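Local coordinates for protein beta-N-acetylhexosaminidase (Bacteroides fragilis, PDB 4PYS) that probably hydrolyses terminal N-acetylhexosamine residues from glycans and carries a bound zinc ion, at residues Arg44-Tyr47 and Glu48-Pro52; Ile176-Lys179 and Arg180-Phe183; Arg367-Ala370 and Leu371-Val375; Asp439-Thr442 and Glu443-Asp447; Met461-Ser464 and Gly465-Glu468. All blocks are in the same frame, centred on the assembly; numbering follows the deposited sequence. Where two conformers were deposited one is given.

Interaction 1: residues Arg44-Tyr47 and Glu48-Pro52; sequences RLFY and EKLVP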
loop_
_atom_site.group_PDB
_atom_site.type_symbol
_atom_site.label_atom_id
_atom_site.label_comp_id
_atom_site.label_asym_id
_atom_site.label_seq_id
_atom_site.Cartn_x
_atom_site.Cartn_y
_atom_site.Cartn_z
ATOM N N ARG A 44 3.530 -10.234 -18.685
ATOM C CA ARG A 44 4.790 -10.477 -17.991
ATOM C C ARG A 44 4.555 -11.212 -16.665
ATOM O O ARG A 44 5.356 -12.065 -16.264
ATOM C CB ARG A 44 5.560 -9.174 -17.773
ATOM C CG ARG A 44 6.282 -8.681 -19.025
ATOM C CD ARG A 44 7.184 -7.490 -18.730
ATOM N NE ARG A 44 6.473 -6.220 -18.857
ATOM C CZ ARG A 44 6.329 -5.560 -20.005
ATOM N NH1 ARG A 44 6.844 -6.056 -21.124
ATOM N NH2 ARG A 44 5.669 -4.409 -20.036
ATOM N N LEU A 45 3.442 -10.906 -16.005
ATOM C CA LEU A 45 3.097 -11.589 -14.754
ATOM C C LEU A 45 2.737 -13.049 -15.012
ATOM O O LEU A 45 3.110 -13.940 -14.243
ATOM C CB LEU A 45 1.948 -10.879 -14.031
ATOM C CG LEU A 45 1.556 -11.432 -12.657
ATOM C CD1 LEU A 45 2.716 -11.294 -11.669
ATOM C CD2 LEU A 45 0.308 -10.737 -12.115
ATOM N N PHE A 46 2.006 -13.288 -16.095
ATOM C CA PHE A 46 1.648 -14.648 -16.478
ATOM C C PHE A 46 2.901 -15.477 -16.762
ATOM O O PHE A 46 3.016 -16.623 -16.313
ATOM C CB PHE A 46 0.733 -14.627 -17.716
ATOM C CG PHE A 46 0.330 -15.995 -18.183
ATOM C CD1 PHE A 46 -0.779 -16.625 -17.632
ATOM C CD2 PHE A 46 1.065 -16.659 -19.160
ATOM C CE1 PHE A 46 -1.150 -17.890 -18.040
ATOM C CE2 PHE A 46 0.701 -17.929 -19.576
ATOM C CZ PHE A 46 -0.412 -18.547 -19.017
ATOM N N TYR A 47 3.841 -14.908 -17.514
ATOM C CA TYR A 47 5.072 -15.629 -17.846
ATOM C C TYR A 47 5.890 -15.935 -16.591
ATOM O O TYR A 47 6.550 -16.968 -16.488
ATOM C CB TYR A 47 5.930 -14.830 -18.831
ATOM C CG TYR A 47 5.331 -14.650 -20.213
ATOM C CD1 TYR A 47 4.491 -15.611 -20.768
ATOM C CD2 TYR A 47 5.613 -13.514 -20.965
ATOM C CE1 TYR A 47 3.946 -15.439 -22.030
ATOM C CE2 TYR A 47 5.078 -13.335 -22.221
ATOM C CZ TYR A 47 4.244 -14.301 -22.750
ATOM O OH TYR A 47 3.710 -14.116 -24.005
ATOM N N GLU A 48 5.842 -15.027 -15.632
ATOM C CA GLU A 48 6.615 -15.180 -14.411
ATOM C C GLU A 48 6.014 -16.201 -13.440
ATOM O O GLU A 48 6.746 -16.924 -12.756
ATOM C CB GLU A 48 6.736 -13.815 -13.725
ATOM C CG GLU A 48 7.574 -13.819 -12.462
ATOM C CD GLU A 48 7.568 -12.470 -11.771
ATOM O OE1 GLU A 48 7.872 -11.449 -12.433
ATOM O OE2 GLU A 48 7.254 -12.436 -10.564
ATOM N N LYS A 49 4.688 -16.270 -13.383
ATOM C CA LYS A 49 4.023 -17.009 -12.308
ATOM C C LYS A 49 3.391 -18.326 -12.752
ATOM O O LYS A 49 3.193 -19.225 -11.933
ATOM C CB LYS A 49 2.952 -16.144 -11.641
ATOM C CG LYS A 49 3.450 -14.834 -11.010
ATOM C CD LYS A 49 4.519 -15.069 -9.941
ATOM C CE LYS A 49 4.723 -13.804 -9.085
ATOM N NZ LYS A 49 5.965 -13.897 -8.221
ATOM N N LEU A 50 3.083 -18.446 -14.043
ATOM C CA LEU A 50 2.315 -19.597 -14.533
ATOM C C LEU A 50 3.011 -20.409 -15.629
ATOM O O LEU A 50 3.335 -21.581 -15.427
ATOM C CB LEU A 50 0.924 -19.140 -14.996
ATOM C CG LEU A 50 0.006 -18.677 -13.861
ATOM C CD1 LEU A 50 -1.210 -17.940 -14.387
ATOM C CD2 LEU A 50 -0.413 -19.890 -13.047
ATOM N N VAL A 51 3.221 -19.792 -16.790
ATOM C CA VAL A 51 3.823 -20.486 -17.934
ATOM C C VAL A 51 4.864 -19.588 -18.577
ATOM O O VAL A 51 4.533 -18.486 -19.014
ATOM C CB VAL A 51 2.764 -20.811 -19.016
ATOM C CG1 VAL A 51 3.400 -21.559 -20.199
ATOM C CG2 VAL A 51 1.619 -21.608 -18.429
ATOM N N PRO A 52 6.118 -20.063 -18.662
ATOM C CA PRO A 52 7.195 -19.286 -19.288
ATOM C C PRO A 52 6.865 -18.970 -20.740
ATOM O O PRO A 52 6.283 -19.819 -21.415
ATOM C CB PRO A 52 8.387 -20.255 -19.265
ATOM C CG PRO A 52 8.053 -21.285 -18.240
ATOM C CD PRO A 52 6.564 -21.417 -18.279
#

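Interaction 2: residues Ile176-Lys179 and Arg180-Phe183; sequences IEIK and RYPF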
loop_
_atom_site.group_PDB
_atom_site.type_symbol
_atom_site.label_atom_id
_atom_site.label_comp_id
_atom_site.label_asym_id
_atom_site.label_seq_id
_atom_site.Cartn_x
_atom_site.Cartn_y
_atom_site.Cartn_z
ATOM N N ILE A 176 14.381 9.201 -0.982
ATOM C CA ILE A 176 13.992 9.386 -2.378
ATOM C C ILE A 176 14.927 10.394 -3.036
ATOM O O ILE A 176 15.049 11.530 -2.574
ATOM C CB ILE A 176 12.482 9.752 -2.534
ATOM C CG1 ILE A 176 12.130 9.948 -4.007
ATOM C CG2 ILE A 176 12.117 10.971 -1.708
ATOM C CD1 ILE A 176 12.184 8.663 -4.798
ATOM N N GLU A 177 15.634 9.957 -4.075
ATOM C CA GLU A 177 16.591 10.836 -4.750
ATOM C C GLU A 177 15.884 11.971 -5.480
ATOM O O GLU A 177 14.953 11.737 -6.262
ATOM C CB GLU A 177 17.474 10.053 -5.732
ATOM C CG GLU A 177 18.514 10.941 -6.415
ATOM C CD GLU A 177 19.392 10.208 -7.414
ATOM O OE1 GLU A 177 18.860 9.481 -8.277
ATOM O OE2 GLU A 177 20.625 10.381 -7.345
ATOM N N ILE A 178 16.338 13.195 -5.213
ATOM C CA ILE A 178 15.842 14.401 -5.868
ATOM C C ILE A 178 17.061 15.055 -6.504
ATOM O O ILE A 178 17.951 15.517 -5.792
ATOM C CB ILE A 178 15.216 15.393 -4.857
ATOM C CG1 ILE A 178 14.093 14.730 -4.042
ATOM C CG2 ILE A 178 14.699 16.636 -5.582
ATOM C CD1 ILE A 178 12.980 14.099 -4.881
ATOM N N LYS A 179 17.112 15.073 -7.836
ATOM C CA LYS A 179 18.306 15.520 -8.551
ATOM C C LYS A 179 18.644 16.977 -8.254
ATOM O O LYS A 179 19.819 17.353 -8.185
ATOM C CB LYS A 179 18.125 15.342 -10.063
ATOM C CG LYS A 179 17.939 13.901 -10.527
ATOM C CD LYS A 179 19.204 13.101 -10.330
ATOM C CE LYS A 179 19.191 11.830 -11.167
ATOM N NZ LYS A 179 20.463 11.073 -11.002
ATOM N N ARG A 180 17.608 17.788 -8.077
ATOM C CA ARG A 180 17.795 19.220 -7.856
ATOM C C ARG A 180 18.438 19.496 -6.501
ATOM O O ARG A 180 19.112 20.505 -6.322
ATOM C CB ARG A 180 16.458 19.955 -7.952
ATOM C CG ARG A 180 16.618 21.462 -8.038
ATOM C CD ARG A 180 15.365 22.183 -7.611
ATOM N NE ARG A 180 15.597 23.625 -7.558
ATOM C CZ ARG A 180 15.043 24.492 -8.395
ATOM N NH1 ARG A 180 14.210 24.052 -9.336
ATOM N NH2 ARG A 180 15.299 25.792 -8.279
ATOM N N TYR A 181 18.212 18.592 -5.551
ATOM C CA TYR A 181 18.754 18.746 -4.211
ATOM C C TYR A 181 19.439 17.452 -3.777
ATOM O O TYR A 181 18.866 16.656 -3.021
ATOM C CB TYR A 181 17.652 19.136 -3.221
ATOM C CG TYR A 181 16.901 20.406 -3.577
ATOM C CD1 TYR A 181 17.541 21.639 -3.586
ATOM C CD2 TYR A 181 15.544 20.369 -3.883
ATOM C CE1 TYR A 181 16.853 22.803 -3.898
ATOM C CE2 TYR A 181 14.846 21.522 -4.195
ATOM C CZ TYR A 181 15.507 22.737 -4.207
ATOM O OH TYR A 181 14.815 23.884 -4.518
ATOM N N PRO A 182 20.668 17.235 -4.275
ATOM C CA PRO A 182 21.428 15.996 -4.072
ATOM C C PRO A 182 21.663 15.656 -2.605
ATOM O O PRO A 182 21.731 14.473 -2.280
ATOM C CB PRO A 182 22.762 16.285 -4.766
ATOM C CG PRO A 182 22.444 17.323 -5.784
ATOM C CD PRO A 182 21.392 18.183 -5.143
ATOM N N PHE A 183 21.767 16.657 -1.739
ATOM C CA PHE A 183 22.069 16.408 -0.334
ATOM C C PHE A 183 20.942 15.683 0.402
ATOM O O PHE A 183 21.178 15.088 1.453
ATOM C CB PHE A 183 22.405 17.705 0.398
ATOM C CG PHE A 183 23.725 18.321 -0.019
ATOM C CD1 PHE A 183 24.672 17.571 -0.706
ATOM C CD2 PHE A 183 24.006 19.640 0.277
ATOM C CE1 PHE A 183 25.888 18.129 -1.093
ATOM C CE2 PHE A 183 25.226 20.215 -0.105
ATOM C CZ PHE A 183 26.162 19.455 -0.791
HETATM O O HOH W 1 18.517 13.746 -3.253
#

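Interaction 3: residues Arg367-Ala370 and Leu371-Val375; sequences RDLA and LKNAV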
loop_
_atom_site.group_PDB
_atom_site.type_symbol
_atom_site.label_atom_id
_atom_site.label_comp_id
_atom_site.label_asym_id
_atom_site.label_seq_id
_atom_site.Cartn_x
_atom_site.Cartn_y
_atom_site.Cartn_z
ATOM N N ARG A 367 -10.433 7.562 18.198
ATOM C CA ARG A 367 -11.551 6.814 17.609
ATOM C C ARG A 367 -11.822 7.248 16.167
ATOM O O ARG A 367 -10.915 7.232 15.330
ATOM C CB ARG A 367 -12.816 6.947 18.472
ATOM C CG ARG A 367 -12.688 6.354 19.879
ATOM C CD ARG A 367 -12.429 4.849 19.828
ATOM N NE ARG A 367 -12.450 4.231 21.155
ATOM C CZ ARG A 367 -11.363 3.918 21.858
ATOM N NH1 ARG A 367 -11.487 3.365 23.058
ATOM N NH2 ARG A 367 -10.151 4.156 21.369
ATOM N N ASP A 368 -13.049 7.668 15.876
ATOM C CA ASP A 368 -13.408 8.024 14.501
ATOM C C ASP A 368 -13.435 9.532 14.226
ATOM O O ASP A 368 -14.089 9.971 13.277
ATOM C CB ASP A 368 -14.751 7.400 14.114
ATOM C CG ASP A 368 -15.877 7.839 15.019
ATOM O OD1 ASP A 368 -15.593 8.303 16.144
ATOM O OD2 ASP A 368 -17.048 7.710 14.608
ATOM N N LEU A 369 -12.716 10.315 15.032
ATOM C CA LEU A 369 -12.701 11.771 14.868
ATOM C C LEU A 369 -12.361 12.207 13.439
ATOM O O LEU A 369 -13.043 13.052 12.868
ATOM C CB LEU A 369 -11.740 12.438 15.866
ATOM C CG LEU A 369 -11.671 13.972 15.814
ATOM C CD1 LEU A 369 -13.056 14.575 15.959
ATOM C CD2 LEU A 369 -10.749 14.522 16.886
ATOM N N ALA A 370 -11.317 11.624 12.856
ATOM C CA ALA A 370 -10.897 12.032 11.514
ATOM C C ALA A 370 -11.928 11.640 10.469
ATOM O O ALA A 370 -12.186 12.387 9.520
ATOM C CB ALA A 370 -9.560 11.432 11.165
ATOM N N LEU A 371 -12.491 10.452 10.632
ATOM C CA LEU A 371 -13.555 9.994 9.758
ATOM C C LEU A 371 -14.729 10.968 9.820
ATOM O O LEU A 371 -15.268 11.374 8.792
ATOM C CB LEU A 371 -14.020 8.596 10.177
ATOM C CG LEU A 371 -15.265 8.087 9.453
ATOM C CD1 LEU A 371 -14.965 7.938 7.992
ATOM C CD2 LEU A 371 -15.747 6.761 10.026
ATOM N N LYS A 372 -15.121 11.350 11.033
ATOM C CA LYS A 372 -16.247 12.270 11.206
ATOM C C LYS A 372 -15.994 13.657 10.606
ATOM O O LYS A 372 -16.883 14.244 9.990
ATOM C CB LYS A 372 -16.636 12.386 12.684
ATOM C CG LYS A 372 -17.484 11.222 13.192
ATOM C CD LYS A 372 -18.181 11.540 14.518
ATOM C CE LYS A 372 -17.285 11.284 15.729
ATOM N NZ LYS A 372 -16.433 12.453 16.091
ATOM N N ASN A 373 -14.788 14.188 10.776
ATOM C CA ASN A 373 -14.497 15.521 10.246
ATOM C C ASN A 373 -14.291 15.519 8.734
ATOM O O ASN A 373 -14.595 16.497 8.053
ATOM C CB ASN A 373 -13.305 16.147 10.969
ATOM C CG ASN A 373 -13.646 16.554 12.388
ATOM O OD1 ASN A 373 -14.798 16.455 12.803
ATOM N ND2 ASN A 373 -12.650 17.013 13.136
ATOM N N ALA A 374 -13.778 14.411 8.210
ATOM C CA ALA A 374 -13.648 14.263 6.767
ATOM C C ALA A 374 -15.019 14.267 6.082
ATOM O O ALA A 374 -15.184 14.900 5.040
ATOM C CB ALA A 374 -12.872 13.008 6.423
ATOM N N VAL A 375 -16.003 13.577 6.657
ATOM C CA VAL A 375 -17.345 13.604 6.070
ATOM C C VAL A 375 -17.991 15.000 6.153
ATOM O O VAL A 375 -18.656 15.427 5.210
ATOM C CB VAL A 375 -18.304 12.500 6.629
ATOM C CG1 VAL A 375 -17.594 11.174 6.755
ATOM C CG2 VAL A 375 -18.930 12.905 7.956
#

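Interaction 4: residues Asp439-Thr442 and Glu443-Asp447; sequences DGVT and ESMID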
loop_
_atom_site.group_PDB
_atom_site.type_symbol
_atom_site.label_atom_id
_atom_site.label_comp_id
_atom_site.label_asym_id
_atom_site.label_seq_id
_atom_site.Cartn_x
_atom_site.Cartn_y
_atom_site.Cartn_z
ATOM N N ASP A 439 11.569 1.098 16.049
ATOM C CA ASP A 439 12.264 0.196 16.978
ATOM C C ASP A 439 13.193 -0.802 16.284
ATOM O O ASP A 439 13.485 -1.862 16.836
ATOM C CB ASP A 439 11.279 -0.543 17.906
ATOM C CG ASP A 439 10.876 0.279 19.112
ATOM O OD1 ASP A 439 11.702 1.080 19.592
ATOM O OD2 ASP A 439 9.737 0.104 19.593
ATOM N N GLY A 440 13.655 -0.465 15.083
ATOM C CA GLY A 440 14.677 -1.265 14.425
ATOM C C GLY A 440 14.191 -2.560 13.796
ATOM O O GLY A 440 14.851 -3.592 13.916
ATOM N N VAL A 441 13.044 -2.506 13.122
ATOM C CA VAL A 441 12.540 -3.660 12.383
ATOM C C VAL A 441 13.308 -3.810 11.068
ATOM O O VAL A 441 13.061 -3.088 10.104
ATOM C CB VAL A 441 11.030 -3.536 12.108
ATOM C CG1 VAL A 441 10.526 -4.711 11.248
ATOM C CG2 VAL A 441 10.263 -3.470 13.427
ATOM N N THR A 442 14.253 -4.743 11.045
ATOM C CA THR A 442 15.077 -4.987 9.871
ATOM C C THR A 442 14.315 -5.903 8.921
ATOM O O THR A 442 13.226 -6.369 9.252
ATOM C CB THR A 442 16.391 -5.659 10.265
ATOM O OG1 THR A 442 16.091 -6.885 10.940
ATOM C CG2 THR A 442 17.202 -4.763 11.194
ATOM N N GLU A 443 14.878 -6.165 7.747
ATOM C CA GLU A 443 14.155 -6.928 6.720
ATOM C C GLU A 443 13.746 -8.327 7.196
ATOM O O GLU A 443 12.656 -8.814 6.861
ATOM C CB GLU A 443 15.009 -7.067 5.456
ATOM C CG GLU A 443 15.272 -5.753 4.724
ATOM C CD GLU A 443 15.953 -5.965 3.387
ATOM O OE1 GLU A 443 15.780 -7.050 2.795
ATOM O OE2 GLU A 443 16.657 -5.045 2.929
ATOM N N SER A 444 14.629 -8.973 7.952
ATOM C CA SER A 444 14.381 -10.345 8.422
ATOM C C SER A 444 13.248 -10.422 9.447
ATOM O O SER A 444 12.806 -11.521 9.822
ATOM C CB SER A 444 15.648 -10.927 9.034
ATOM O OG SER A 444 16.019 -10.202 10.196
HETATM N N MSE A 445 12.789 -9.257 9.902
HETATM C CA MSE A 445 11.769 -9.168 10.956
HETATM C C MSE A 445 10.398 -8.818 10.414
HETATM O O MSE A 445 9.404 -8.798 11.154
HETATM C CB MSE A 445 12.194 -8.137 12.008
HETATM C CG MSE A 445 13.377 -8.571 12.824
HETATM SE SE MSE A 445 14.150 -7.096 13.835
HETATM C CE MSE A 445 12.605 -6.560 14.789
ATOM N N ILE A 446 10.320 -8.557 9.115
ATOM C CA ILE A 446 9.064 -8.082 8.547
ATOM C C ILE A 446 7.972 -9.156 8.439
ATOM O O ILE A 446 6.848 -8.940 8.897
ATOM C CB ILE A 446 9.281 -7.407 7.182
ATOM C CG1 ILE A 446 10.184 -6.177 7.344
ATOM C CG2 ILE A 446 7.948 -7.013 6.561
ATOM C CD1 ILE A 446 10.590 -5.500 6.025
ATOM N N ASP A 447 8.285 -10.300 7.832
ATOM C CA ASP A 447 7.241 -11.293 7.541
ATOM C C ASP A 447 6.490 -11.788 8.784
ATOM O O ASP A 447 5.284 -12.016 8.724
ATOM C CB ASP A 447 7.827 -12.506 6.805
ATOM C CG ASP A 447 8.093 -12.233 5.339
ATOM O OD1 ASP A 447 7.660 -11.175 4.835
ATOM O OD2 ASP A 447 8.745 -13.082 4.690
#

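Interaction 5: residues Met461-Ser464 and Gly465-Glu468; sequences MWHS and GNPE. With GOL (glycerol), chain D.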
loop_
_atom_site.group_PDB
_atom_site.type_symbol
_atom_site.label_atom_id
_atom_site.label_comp_id
_atom_site.label_asym_id
_atom_site.label_seq_id
_atom_site.Cartn_x
_atom_site.Cartn_y
_atom_site.Cartn_z
HETATM N N MSE A 461 -10.680 -6.253 2.476
HETATM C CA MSE A 461 -10.605 -5.322 1.345
HETATM C C MSE A 461 -11.291 -5.869 0.108
HETATM O O MSE A 461 -11.977 -5.138 -0.607
HETATM C CB MSE A 461 -9.144 -5.069 0.991
HETATM C CG MSE A 461 -8.378 -4.228 2.023
HETATM SE SE MSE A 461 -6.493 -4.301 1.597
HETATM C CE MSE A 461 -5.811 -3.405 3.208
ATOM N N TRP A 462 -11.069 -7.146 -0.179
ATOM C CA TRP A 462 -11.519 -7.695 -1.465
ATOM C C TRP A 462 -12.872 -8.414 -1.425
ATOM O O TRP A 462 -13.760 -8.152 -2.247
ATOM C CB TRP A 462 -10.444 -8.648 -2.044
ATOM C CG TRP A 462 -10.921 -9.260 -3.338
ATOM C CD1 TRP A 462 -11.743 -10.352 -3.484
ATOM C CD2 TRP A 462 -10.631 -8.797 -4.654
ATOM N NE1 TRP A 462 -11.984 -10.583 -4.823
ATOM C CE2 TRP A 462 -11.302 -9.642 -5.562
ATOM C CE3 TRP A 462 -9.854 -7.745 -5.161
ATOM C CZ2 TRP A 462 -11.228 -9.471 -6.950
ATOM C CZ3 TRP A 462 -9.774 -7.578 -6.540
ATOM C CH2 TRP A 462 -10.459 -8.433 -7.423
ATOM N N HIS A 463 -13.021 -9.343 -0.488
ATOM C CA HIS A 463 -14.190 -10.231 -0.475
ATOM C C HIS A 463 -15.479 -9.448 -0.220
ATOM O O HIS A 463 -15.502 -8.522 0.596
ATOM C CB HIS A 463 -13.989 -11.308 0.605
ATOM C CG HIS A 463 -15.144 -12.260 0.747
ATOM N ND1 HIS A 463 -15.720 -12.539 1.968
ATOM C CD2 HIS A 463 -15.818 -13.002 -0.164
ATOM C CE1 HIS A 463 -16.703 -13.409 1.805
ATOM N NE2 HIS A 463 -16.786 -13.707 0.520
ATOM N N SER A 464 -16.534 -9.807 -0.938
ATOM C CA SER A 464 -17.868 -9.247 -0.738
ATOM C C SER A 464 -18.292 -9.420 0.723
ATOM O O SER A 464 -17.826 -10.339 1.406
ATOM C CB SER A 464 -18.879 -9.948 -1.654
ATOM O OG SER A 464 -18.434 -9.998 -3.010
ATOM N N GLY A 465 -19.187 -8.557 1.198
ATOM C CA GLY A 465 -19.657 -8.654 2.572
ATOM C C GLY A 465 -20.673 -9.772 2.754
ATOM O O GLY A 465 -21.832 -9.504 3.084
ATOM N N ASN A 466 -20.241 -11.009 2.485
ATOM C CA ASN A 466 -21.052 -12.216 2.679
ATOM C C ASN A 466 -20.557 -12.927 3.932
ATOM O O ASN A 466 -19.412 -12.756 4.326
ATOM C CB ASN A 466 -20.893 -13.188 1.500
ATOM C CG ASN A 466 -21.426 -12.639 0.206
ATOM O OD1 ASN A 466 -22.363 -11.846 0.188
ATOM N ND2 ASN A 466 -20.835 -13.079 -0.903
ATOM N N PRO A 467 -21.427 -13.727 4.562
ATOM C CA PRO A 467 -21.019 -14.384 5.806
ATOM C C PRO A 467 -19.798 -15.297 5.648
ATOM O O PRO A 467 -19.717 -16.090 4.705
ATOM C CB PRO A 467 -22.250 -15.211 6.171
ATOM C CG PRO A 467 -23.398 -14.438 5.616
ATOM C CD PRO A 467 -22.868 -13.875 4.300
ATOM N N GLU A 468 -18.866 -15.167 6.586
ATOM C CA GLU A 468 -17.698 -16.029 6.687
ATOM C C GLU A 468 -17.164 -15.883 8.105
ATOM O O GLU A 468 -16.603 -14.839 8.454
ATOM C CB GLU A 468 -16.624 -15.603 5.685
ATOM C CG GLU A 468 -15.390 -16.516 5.733
ATOM C CD GLU A 468 -14.263 -16.010 4.856
ATOM O OE1 GLU A 468 -14.367 -14.868 4.352
ATOM O OE2 GLU A 468 -13.265 -16.739 4.688
HETATM C C1 GOL D . -15.047 -11.037 5.607
HETATM O O1 GOL D . -14.755 -10.937 4.221
HETATM C C2 GOL D . -16.470 -11.578 5.760
HETATM O O2 GOL D . -17.379 -10.775 5.037
HETATM C C3 GOL D . -16.875 -11.621 7.233
HETATM O O3 GOL D . -16.696 -10.356 7.839
HETATM O O HOH W 2 -18.398 -15.285 -1.179
#

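Interaction 1: residues Arg44-Tyr47 and Glu48-Pro52
The tight part of the contact brings L50 and V51 against one side of the F46 ring, L50 over the face and V51 toward the CE2-CZ rim. L50 CB, 4.2 Å from the F46 centroid and 22° off the normal, makes a CH-pi contact. L50 CD1 approaches F46 CD1 to 3.5 Å. V51 runs alongside in the same direction, with its CB 3.6 Å from F46 CE2. With F46 CG anti to the backbone N (chi1 179°), the ring reaches forward along the chain to them. Its carbonyl closes the helix: F46 O accepts from L50 N at 2.9 Å and V51 N at 3.2 Å, the two donors lying on opposite faces of the carbonyl plane. V51 O then meets Y47 CA in a CA-H...O contact of 3.1 Å.

The outer flank is polar and more exposed, held by charges instead of packing. E48 pairs with K49 through OE2 and NZ (3.0 Å), and these charges also engage R216 and D154 respectively.

L45 rests on helix 96-109, while the F46 ring meets W69 and V51 touches I31, so helix 43-49 packs within the beta-alpha-beta unit between strands 31-35 and 56-58.

Interaction 2: residues Ile176-Lys179 and Arg180-Phe183
A type I beta turn runs from I178 to Y181, closed by Y181 N donating to I178 O at 3.1 Å with an N-H...O angle of 137°; the donor sits above the carbonyl plane, 57° out of it, so no lone pair is met head on. A water closes the mouth of the turn. It accepts from I178 N at 3.0 Å and is hydrogen-bonded to Y181 O at 2.9 Å, bridging the two ends of the turn through backbone atoms alone.

Side-chain contact is modest by comparison. The CG2 branch of I178 comes within 4.2 Å of Y181 CD2, meeting the ring obliquely, and the Y181 ring also takes R180 CG over the centre of one face, 4.1 Å above its plane. The R180 chain leads on extended from CG to NE, away from the turn. P182 CD lies 3.5 Å from K179 O. K179 folds back rather than forward: with chi2 at -68° its chain bends and forms a salt bridge, NZ to E177 OE1 at 3.5 Å; that oxygen also accepts from Q203 N.

The corner is held from outside by helix 264-280. There E276 takes K179 N on OE1 and R180 N on OE2, N272 bonds the hydroxyl of Y181, and F269 stacks on its ring. The evidence thus describes a surface beta turn whose two central N-H groups are received by one carboxylate, within the loop that joins strand 173-174 to helix 183-186 in the barrel-type catalytic domain.

Interaction 3: residues Arg367-Ala370 and Leu371-Val375
D368 and K372 meet one helical turn apart, through backbone and side chain together. K372 N donates to D368 O at 2.8 Å with a nearly straight N-H...O angle of 164°, arriving close to the C=O axis. Beside this backbone bond the aliphatic part of K372 lies against the D368 carboxylate, CE being 3.5 Å from OD1. The chain bends at chi3 (-85°) and again at chi4, which turns NZ toward L369, 4.0 Å from its CD1. The ammonium therefore stays 4.2 Å from D368 OD1, too far for a salt bridge, though the opposite charges probably attract.

L369 forms the next contact. Its CD1 stands 3.8 Å from N373 ND2, the two side chains meeting at a slant, while N373 N bonds L369 O at 3.0 Å. One residue on, A374 N repeats the pattern with A370 O.

Further out, N373 is positioned by ND2 of its side chain, which donates to I345 O. A370, L371 and D368 all touch W360, and R367 O accepts from the indole nitrogen of that residue. A374 reaches I358 and V381.

D368 occupies the N-cap position but makes no capping bond with its side chain. The contact runs from the N-cap through most of the short helix 369-376, lying in the crossover between the parallel neighbouring strands 356-360 and 381-383, a beta-alpha-beta connection of the catalytic TIM barrel.

Interaction 4: residues Asp439-Thr442 and Glu443-Asp447
T442, M445 and V441 carry most of this contact, which folds the loop after strand 428-435 of the TIM barrel over on itself before helix 447-450. The loop leaves the C-terminal end of that strand, the side on which barrels of this kind build their active sites.

T442 is the centre. Its carbonyl oxygen accepts from M445 N at 3.0 Å with an N-H...O angle of 154°, the donor standing 52° above the carbonyl plane: an i+3 to i bond closing a four-residue turn, T442 to M445. The same oxygen is approached by the CG1 of I446 at 3.6 Å. T442 OG1 lies between the backbone N and the carbonyl carbon (chi1 58°), and this rotation turns it toward the side chain of M445.

M445, a selenomethionine, folds back along the incoming chain. Its CB is 3.9 Å from CG1 of V441, the two side chains running askew to each other, and its CE comes to 3.8 Å from V441 CA. CG1 of V441 also meets CG1 of I446 at 4.2 Å, the two side chains crossing at about a right angle, so this one methyl is shared by two residues of 443-447.

Neighbouring loops and a helix complete the setting. W398 touches M445, E196 accepts from E443 N, and the carboxylate of E443 is taken up by the hydroxyl of T148 and the backbone N of K145. Two oxygens approach the selenium of M445 at roughly a right angle to each other: T442 OG1 at 3.5 Å and G440 O at 3.6 Å.

Interaction 5: residues Met461-Ser464 and Gly465-Glu468
H463 NE2 is hydrogen-bonded at 2.8 Å to a water that N466 ND2 also reaches, at 3.3 Å. The other imidazole nitrogen, H463 ND1, pairs with O1 of a glycerol, probably from the crystallisation liquor, at 2.9 Å and 163°, a straight bond at the ring edge. Glycerol O2 in turn donates to N466 O at 2.9 Å, so that the molecule joins the same two residues as the water, and Y419 also hydrogen-bonds it.

E468 approaches the ring obliquely. Its OE1 lies 3.6 Å from H463 ND1, and the carboxylate plane stands at 85° to the imidazole. H463 CG is anti to the backbone N (chi1 178°), which carries the ring forward, toward N466 and E468. The chain gets round through an inverse gamma turn centred on G465, marked by a weak bond from N466 N to S464 O at 2.7 Å.

Beyond the segments, OE2 of E468 forms a salt bridge to K476 on helix 470-486, and Y413 of helix 409-415 donates to its backbone carbonyl. The turn thus leads from the end of helix 453-462, whose W462 packs against strand 132-138, to helix 470-486.

Overall arrangement
From the N terminus, interaction 1 comes first, within the small domain, closing the end of helix 43-49 over the mixed sheet there. Interactions 2, 3 and 4 follow in the catalytic barrel: the first turns the loop before helix 183-186, the next starts helix 369-376, and the third bends the loop after strand 428-435. Interaction 5 makes the turn from helix 453-462 toward helix 470-486. All five are local and in series; none encloses or crosses another, and no two touch. Interactions 1 and 3 lie on opposite sides of the chain's centre, about 43 Å between centres, as do 2 and 5 at about 44 Å.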